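Side-chain contacts in DUF917 domain-containing protein (Chromobacterium violaceum, PDB 2O3I), which is of unknown function but belongs to the S-methyl thiohydantoin desulfurase-like (DUF917) family and may have a related activity: residues A149-T154 with G217-V222; A246-L251 with G259-G264. The protein carries 2 engineered substitutions. One frame throughout, in Å; residues are numbered along the deposited sequence.

Contact 1. Residues A149-T154 with G217-V222; sequences AGVPPT and GGALPV
The Schellman motif that closes helix 145-148 sets Ala149 against Ala219, on the last turn of helix 213-219, and the pair illustrates how two helix C-terminal ends can meet through methyl groups set against each other and against backbone. Ala149 presents CB to the backbone of helix 213-219: it lies 3.6 Å from CA of Ala219 and 3.8 Å from the carbonyl O of Gly218. Gly218 takes part through that carbonyl O. Gly150, at a phi of 76°, turns the chain out of the helix and carries Val151 round to a second approach. There Val151 CG1 is anti to the backbone N (chi1 175°), which puts CG2 beside that N and 3.9 Å from CB of Ala219. The Ala219 methyl therefore meets both residues, its CB being 4.2 Å from CB of Ala149. Between side chains the contact is apolar and small. Strand 203-211 adjoins it: Val151 touches Trp209 and Met211, and Ala219 also touches Met211. The carbonyl O of Ala219 is hydrogen-bonded to Thr145 OG1, a further tie between helices 213-219 and 145-148.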
ATOM      1  N   ALA A 149     -12.222  -3.639 -20.559  1.00 20.69           N
ATOM      2  CA  ALA A 149     -13.583  -3.127 -20.600  1.00 23.63           C
ATOM      3  C   ALA A 149     -13.699  -1.840 -19.788  1.00 25.11           C
ATOM      4  O   ALA A 149     -14.718  -1.162 -19.833  1.00 27.11           O
ATOM      5  CB  ALA A 149     -14.552  -4.168 -20.058  1.00 23.52           C
ATOM      6  N   GLY A 150     -12.660  -1.515 -19.027  1.00 25.29           N
ATOM      7  CA  GLY A 150     -12.709  -0.299 -18.242  1.00 25.17           C
ATOM      8  C   GLY A 150     -13.560  -0.299 -16.976  1.00 24.27           C
ATOM      9  O   GLY A 150     -14.081   0.754 -16.584  1.00 23.75           O
ATOM     10  N   VAL A 151     -13.714  -1.473 -16.353  1.00 23.96           N
ATOM     11  CA  VAL A 151     -14.476  -1.599 -15.093  1.00 25.25           C
ATOM     12  C   VAL A 151     -13.660  -0.974 -13.986  1.00 23.97           C
ATOM     13  O   VAL A 151     -12.503  -1.318 -13.818  1.00 22.96           O
ATOM     14  CB  VAL A 151     -14.657  -3.088 -14.680  1.00 25.45           C
ATOM     15  CG1 VAL A 151     -15.323  -3.157 -13.353  1.00 26.04           C
ATOM     16  CG2 VAL A 151     -15.507  -3.764 -15.698  1.00 23.83           C
ATOM     17  N   PRO A 152     -14.231  -0.019 -13.233  1.00 23.25           N
ATOM     18  CA  PRO A 152     -13.418   0.579 -12.170  1.00 23.06           C
ATOM     19  C   PRO A 152     -12.800  -0.531 -11.333  1.00 21.96           C
ATOM     20  O   PRO A 152     -13.499  -1.430 -10.883  1.00 21.22           O
ATOM     21  CB  PRO A 152     -14.429   1.418 -11.390  1.00 22.88           C
ATOM     22  CG  PRO A 152     -15.369   1.867 -12.467  1.00 23.37           C
ATOM     23  CD  PRO A 152     -15.576   0.586 -13.270  1.00 22.53           C
ATOM     24  N   PRO A 153     -11.473  -0.492 -11.142  1.00 22.60           N
ATOM     25  CA  PRO A 153     -10.775  -1.514 -10.355  1.00 22.72           C
ATOM     26  C   PRO A 153     -10.957  -1.395  -8.847  1.00 23.28           C
ATOM     27  O   PRO A 153     -10.782  -2.375  -8.119  1.00 22.30           O
ATOM     28  CB  PRO A 153      -9.316  -1.329 -10.776  1.00 23.25           C
ATOM     29  CG  PRO A 153      -9.228   0.146 -10.993  1.00 24.15           C
ATOM     30  CD  PRO A 153     -10.508   0.431 -11.772  1.00 23.11           C
ATOM     31  N   THR A 154     -11.295  -0.197  -8.378  1.00 22.45           N
ATOM     32  CA  THR A 154     -11.491   0.024  -6.949  1.00 21.14           C
ATOM     33  C   THR A 154     -12.886   0.593  -6.731  1.00 20.94           C
ATOM     34  O   THR A 154     -13.495   1.123  -7.651  1.00 18.98           O
ATOM     35  CB  THR A 154     -10.464   1.021  -6.379  1.00 18.93           C
ATOM     36  OG1 THR A 154     -10.736   2.325  -6.898  1.00 19.54           O
ATOM     37  CG2 THR A 154      -9.055   0.620  -6.761  1.00 18.34           C
ATOM     38  N   GLY A 217     -21.559  -8.152 -19.442  1.00 32.32           N
ATOM     39  CA  GLY A 217     -21.391  -8.566 -20.823  1.00 31.03           C
ATOM     40  C   GLY A 217     -20.066  -8.201 -21.460  1.00 30.96           C
ATOM     41  O   GLY A 217     -19.243  -9.074 -21.757  1.00 32.63           O
ATOM     42  N   GLY A 218     -19.857  -6.908 -21.678  1.00 30.77           N
ATOM     43  CA  GLY A 218     -18.623  -6.453 -22.296  1.00 27.62           C
ATOM     44  C   GLY A 218     -17.402  -6.757 -21.457  1.00 27.32           C
ATOM     45  O   GLY A 218     -16.297  -6.893 -21.976  1.00 26.48           O
ATOM     46  N   ALA A 219     -17.601  -6.882 -20.151  1.00 26.84           N
ATOM     47  CA  ALA A 219     -16.496  -7.145 -19.236  1.00 27.35           C
ATOM     48  C   ALA A 219     -16.015  -8.589 -19.282  1.00 27.03           C
ATOM     49  O   ALA A 219     -14.843  -8.865 -19.038  1.00 25.00           O
ATOM     50  CB  ALA A 219     -16.902  -6.774 -17.815  1.00 25.94           C
ATOM     51  N   LEU A 220     -16.922  -9.506 -19.605  1.00 27.96           N
ATOM     52  CA  LEU A 220     -16.586 -10.917 -19.674  1.00 27.62           C
ATOM     53  C   LEU A 220     -16.837 -11.502 -21.066  1.00 27.78           C
ATOM     54  O   LEU A 220     -17.757 -12.298 -21.257  1.00 26.85           O
ATOM     55  CB  LEU A 220     -17.394 -11.703 -18.627  1.00 31.30           C
ATOM     56  CG  LEU A 220     -17.042 -11.594 -17.130  1.00 33.72           C
ATOM     57  CD1 LEU A 220     -17.161 -10.169 -16.654  1.00 37.95           C
ATOM     58  CD2 LEU A 220     -17.987 -12.467 -16.318  1.00 34.36           C
ATOM     59  N   PRO A 221     -16.026 -11.106 -22.064  1.00 25.23           N
ATOM     60  CA  PRO A 221     -16.250 -11.665 -23.401  1.00 24.42           C
ATOM     61  C   PRO A 221     -15.840 -13.135 -23.544  1.00 25.56           C
ATOM     62  O   PRO A 221     -16.301 -13.819 -24.459  1.00 26.74           O
ATOM     63  CB  PRO A 221     -15.439 -10.743 -24.304  1.00 23.17           C
ATOM     64  CG  PRO A 221     -14.329 -10.266 -23.397  1.00 23.83           C
ATOM     65  CD  PRO A 221     -15.051 -10.003 -22.107  1.00 23.51           C
ATOM     66  N   VAL A 222     -14.980 -13.623 -22.649  1.00 24.69           N
ATOM     67  CA  VAL A 222     -14.541 -15.018 -22.714  1.00 24.86           C
ATOM     68  C   VAL A 222     -15.418 -15.847 -21.781  1.00 25.19           C
ATOM     69  O   VAL A 222     -15.293 -15.788 -20.555  1.00 23.75           O
ATOM     70  CB  VAL A 222     -13.063 -15.145 -22.330  1.00 25.98           C
ATOM     71  CG1 VAL A 222     -12.572 -16.572 -22.587  1.00 22.51           C
ATOM     72  CG2 VAL A 222     -12.242 -14.141 -23.137  1.00 23.42           C
TER

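Contact 2. Residues A246-L251 with G259-G264; sequences AMLDFL and GKLLFG
Leu248 reaches from helix 244-255 to Gly259 and Leu261, a compact example of a helix and the strand that follows it being brought into contact by one forked side chain. Its CB leaves the helix in the direction of the strand segment, and CB and CG serve as a stalk, touching nothing in 259-264. The first torsion (chi1 -65°) places CG anti to the carbonyl carbon and beside the backbone N; the second (chi2 173°) then sends CD1 onward, anti to CA, while CD2 branches off. The two methyls divide the work. CD2 rests on the peptide that links Gly259 to Lys260, at 3.6 Å from O of Gly259, with the carbonyl carbon of Gly259 and N of Lys260 also near. Gly259 has no side chain to come between this methyl and the backbone, so the leucine packs directly on main-chain atoms. CD1 goes to the next apolar group along, 4.2 Å from CB of Leu261, and the two leucine side chains cross at about a right angle. Leu261 is thus met near its base, and the contact remains at the surface. Strand 260-262 pairs antiparallel with 352-358, and Leu262 and Phe263 form a classic beta bulge opposite Val355. The arrangement is that of a helix followed, through a short connection, by a strand of the antiparallel sheet, with the helix side chains Met247 and Leu251 touching Ile356 and Leu358 of the neighbouring strand 352-358.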
ATOM      1  N   ALA A 246      -3.621 -37.685 -27.741  1.00 32.80           N
ATOM      2  CA  ALA A 246      -4.988 -37.848 -27.263  1.00 32.00           C
ATOM      3  C   ALA A 246      -5.522 -36.523 -26.721  1.00 29.94           C
ATOM      4  O   ALA A 246      -6.705 -36.233 -26.845  1.00 30.16           O
ATOM      5  CB  ALA A 246      -5.040 -38.920 -26.171  1.00 32.90           C
HETATM    6  N   MSE A 247      -4.651 -35.723 -26.114  1.00 29.24           N
HETATM    7  CA  MSE A 247      -5.077 -34.435 -25.568  1.00 28.24           C
HETATM    8  C   MSE A 247      -5.527 -33.531 -26.705  1.00 28.14           C
HETATM    9  O   MSE A 247      -6.589 -32.907 -26.632  1.00 24.34           O
HETATM   10  CB  MSE A 247      -3.934 -33.779 -24.780  1.00 32.09           C
HETATM   11  CG  MSE A 247      -4.197 -32.336 -24.357  1.00 35.55           C
HETATM   12 SE   MSE A 247      -5.847 -32.079 -23.347  1.00 40.82          SE
HETATM   13  CE  MSE A 247      -5.098 -32.040 -21.565  1.00 37.54           C
ATOM     14  N   LEU A 248      -4.719 -33.474 -27.760  1.00 28.03           N
ATOM     15  CA  LEU A 248      -5.047 -32.656 -28.921  1.00 30.86           C
ATOM     16  C   LEU A 248      -6.335 -33.159 -29.575  1.00 31.44           C
ATOM     17  O   LEU A 248      -7.170 -32.364 -30.012  1.00 30.72           O
ATOM     18  CB  LEU A 248      -3.904 -32.682 -29.937  1.00 31.71           C
ATOM     19  CG  LEU A 248      -2.589 -32.052 -29.476  1.00 33.42           C
ATOM     20  CD1 LEU A 248      -1.525 -32.323 -30.525  1.00 36.31           C
ATOM     21  CD2 LEU A 248      -2.762 -30.550 -29.259  1.00 33.10           C
ATOM     22  N   ASP A 249      -6.495 -34.476 -29.644  1.00 31.27           N
ATOM     23  CA  ASP A 249      -7.702 -35.035 -30.230  1.00 32.61           C
ATOM     24  C   ASP A 249      -8.916 -34.571 -29.421  1.00 31.17           C
ATOM     25  O   ASP A 249      -9.872 -34.040 -29.986  1.00 30.55           O
ATOM     26  CB  ASP A 249      -7.631 -36.571 -30.261  1.00 35.24           C
ATOM     27  CG  ASP A 249      -6.679 -37.097 -31.336  1.00 38.08           C
ATOM     28  OD1 ASP A 249      -6.062 -36.275 -32.046  1.00 38.70           O
ATOM     29  OD2 ASP A 249      -6.542 -38.335 -31.474  1.00 39.14           O
ATOM     30  N   PHE A 250      -8.857 -34.747 -28.102  1.00 29.32           N
ATOM     31  CA  PHE A 250      -9.953 -34.357 -27.208  1.00 29.21           C
ATOM     32  C   PHE A 250     -10.295 -32.880 -27.346  1.00 28.19           C
ATOM     33  O   PHE A 250     -11.467 -32.504 -27.471  1.00 27.10           O
ATOM     34  CB  PHE A 250      -9.589 -34.644 -25.742  1.00 30.78           C
ATOM     35  CG  PHE A 250     -10.708 -34.353 -24.766  1.00 34.01           C
ATOM     36  CD1 PHE A 250     -11.704 -35.295 -24.524  1.00 34.48           C
ATOM     37  CD2 PHE A 250     -10.783 -33.124 -24.114  1.00 33.51           C
ATOM     38  CE1 PHE A 250     -12.754 -35.015 -23.651  1.00 35.69           C
ATOM     39  CE2 PHE A 250     -11.828 -32.840 -23.246  1.00 32.72           C
ATOM     40  CZ  PHE A 250     -12.816 -33.785 -23.014  1.00 33.53           C
ATOM     41  N   LEU A 251      -9.265 -32.045 -27.304  1.00 27.83           N
ATOM     42  CA  LEU A 251      -9.445 -30.607 -27.416  1.00 27.40           C
ATOM     43  C   LEU A 251     -10.181 -30.231 -28.689  1.00 28.04           C
ATOM     44  O   LEU A 251     -11.091 -29.406 -28.671  1.00 24.50           O
ATOM     45  CB  LEU A 251      -8.089 -29.900 -27.395  1.00 26.46           C
ATOM     46  CG  LEU A 251      -7.291 -29.909 -26.083  1.00 26.78           C
ATOM     47  CD1 LEU A 251      -5.870 -29.417 -26.359  1.00 26.36           C
ATOM     48  CD2 LEU A 251      -7.967 -29.029 -25.044  1.00 23.93           C
ATOM     49  N   GLY A 259      -5.280 -27.042 -30.647  1.00 37.92           N
ATOM     50  CA  GLY A 259      -4.000 -26.801 -30.013  1.00 38.94           C
ATOM     51  C   GLY A 259      -2.864 -27.246 -30.907  1.00 39.38           C
ATOM     52  O   GLY A 259      -3.069 -28.029 -31.835  1.00 39.60           O
ATOM     53  N   LYS A 260      -1.663 -26.749 -30.639  1.00 39.83           N
ATOM     54  CA  LYS A 260      -0.512 -27.128 -31.442  1.00 40.73           C
ATOM     55  C   LYS A 260       0.575 -27.777 -30.590  1.00 39.12           C
ATOM     56  O   LYS A 260       0.881 -27.302 -29.494  1.00 39.41           O
ATOM     57  CB  LYS A 260       0.060 -25.903 -32.162  1.00 42.15           C
ATOM     58  CG  LYS A 260       1.206 -26.242 -33.098  1.00 45.88           C
ATOM     59  CD  LYS A 260       1.793 -25.006 -33.766  1.00 49.75           C
ATOM     60  CE  LYS A 260       2.992 -25.380 -34.632  1.00 49.42           C
ATOM     61  NZ  LYS A 260       3.663 -24.184 -35.210  1.00 52.79           N
ATOM     62  N   LEU A 261       1.142 -28.870 -31.090  1.00 37.08           N
ATOM     63  CA  LEU A 261       2.213 -29.560 -30.379  1.00 37.00           C
ATOM     64  C   LEU A 261       3.484 -28.758 -30.653  1.00 36.86           C
ATOM     65  O   LEU A 261       3.998 -28.759 -31.772  1.00 36.16           O
ATOM     66  CB  LEU A 261       2.390 -30.985 -30.914  1.00 37.60           C
ATOM     67  CG  LEU A 261       2.915 -32.097 -29.992  1.00 39.29           C
ATOM     68  CD1 LEU A 261       3.284 -33.289 -30.853  1.00 39.47           C
ATOM     69  CD2 LEU A 261       4.117 -31.648 -29.194  1.00 40.60           C
ATOM     70  N   LEU A 262       3.984 -28.063 -29.640  1.00 36.08           N
ATOM     71  CA  LEU A 262       5.188 -27.266 -29.806  1.00 35.18           C
ATOM     72  C   LEU A 262       6.462 -28.080 -29.669  1.00 35.86           C
ATOM     73  O   LEU A 262       7.433 -27.838 -30.382  1.00 36.26           O
ATOM     74  CB  LEU A 262       5.235 -26.144 -28.775  1.00 31.34           C
ATOM     75  CG  LEU A 262       4.114 -25.119 -28.741  1.00 30.81           C
ATOM     76  CD1 LEU A 262       4.427 -24.116 -27.642  1.00 30.45           C
ATOM     77  CD2 LEU A 262       3.985 -24.426 -30.087  1.00 28.53           C
ATOM     78  N   PHE A 263       6.466 -29.049 -28.760  1.00 36.79           N
ATOM     79  CA  PHE A 263       7.676 -29.826 -28.539  1.00 37.99           C
ATOM     80  C   PHE A 263       7.429 -31.136 -27.791  1.00 38.58           C
ATOM     81  O   PHE A 263       6.497 -31.245 -26.990  1.00 36.62           O
ATOM     82  CB  PHE A 263       8.660 -28.937 -27.765  1.00 38.60           C
ATOM     83  CG  PHE A 263      10.024 -29.532 -27.569  1.00 40.39           C
ATOM     84  CD1 PHE A 263      10.311 -30.305 -26.448  1.00 39.71           C
ATOM     85  CD2 PHE A 263      11.043 -29.272 -28.484  1.00 40.31           C
ATOM     86  CE1 PHE A 263      11.599 -30.803 -26.236  1.00 41.28           C
ATOM     87  CE2 PHE A 263      12.331 -29.765 -28.284  1.00 40.98           C
ATOM     88  CZ  PHE A 263      12.612 -30.532 -27.158  1.00 40.29           C
ATOM     89  N   GLY A 264       8.271 -32.127 -28.071  1.00 40.76           N
ATOM     90  CA  GLY A 264       8.167 -33.418 -27.412  1.00 43.25           C
ATOM     91  C   GLY A 264       7.153 -34.399 -27.973  1.00 44.60           C
ATOM     92  O   GLY A 264       6.766 -34.294 -29.137  1.00 44.69           O
TER

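How the contacts relate
Contacts 1 and 2 follow one another in series along the chain, the first closing before the second opens. Their centres are 31 Å apart and their nearest atoms about 14 Å, so neither touches the other. Contact 1 joins segments from the two family regions, N-terminal and C-terminal, beside the mixed sheet; contact 2 is local, with both segments in the C-terminal region and beside the antiparallel sheet. Their centres lie about 16 Å and 20 Å from the centre of the chain, respectively. With no active site or ligand identified here, neither contact can be assigned a catalytic role. They contrast a contact between segments 63 residues apart with one between segments 8 residues apart.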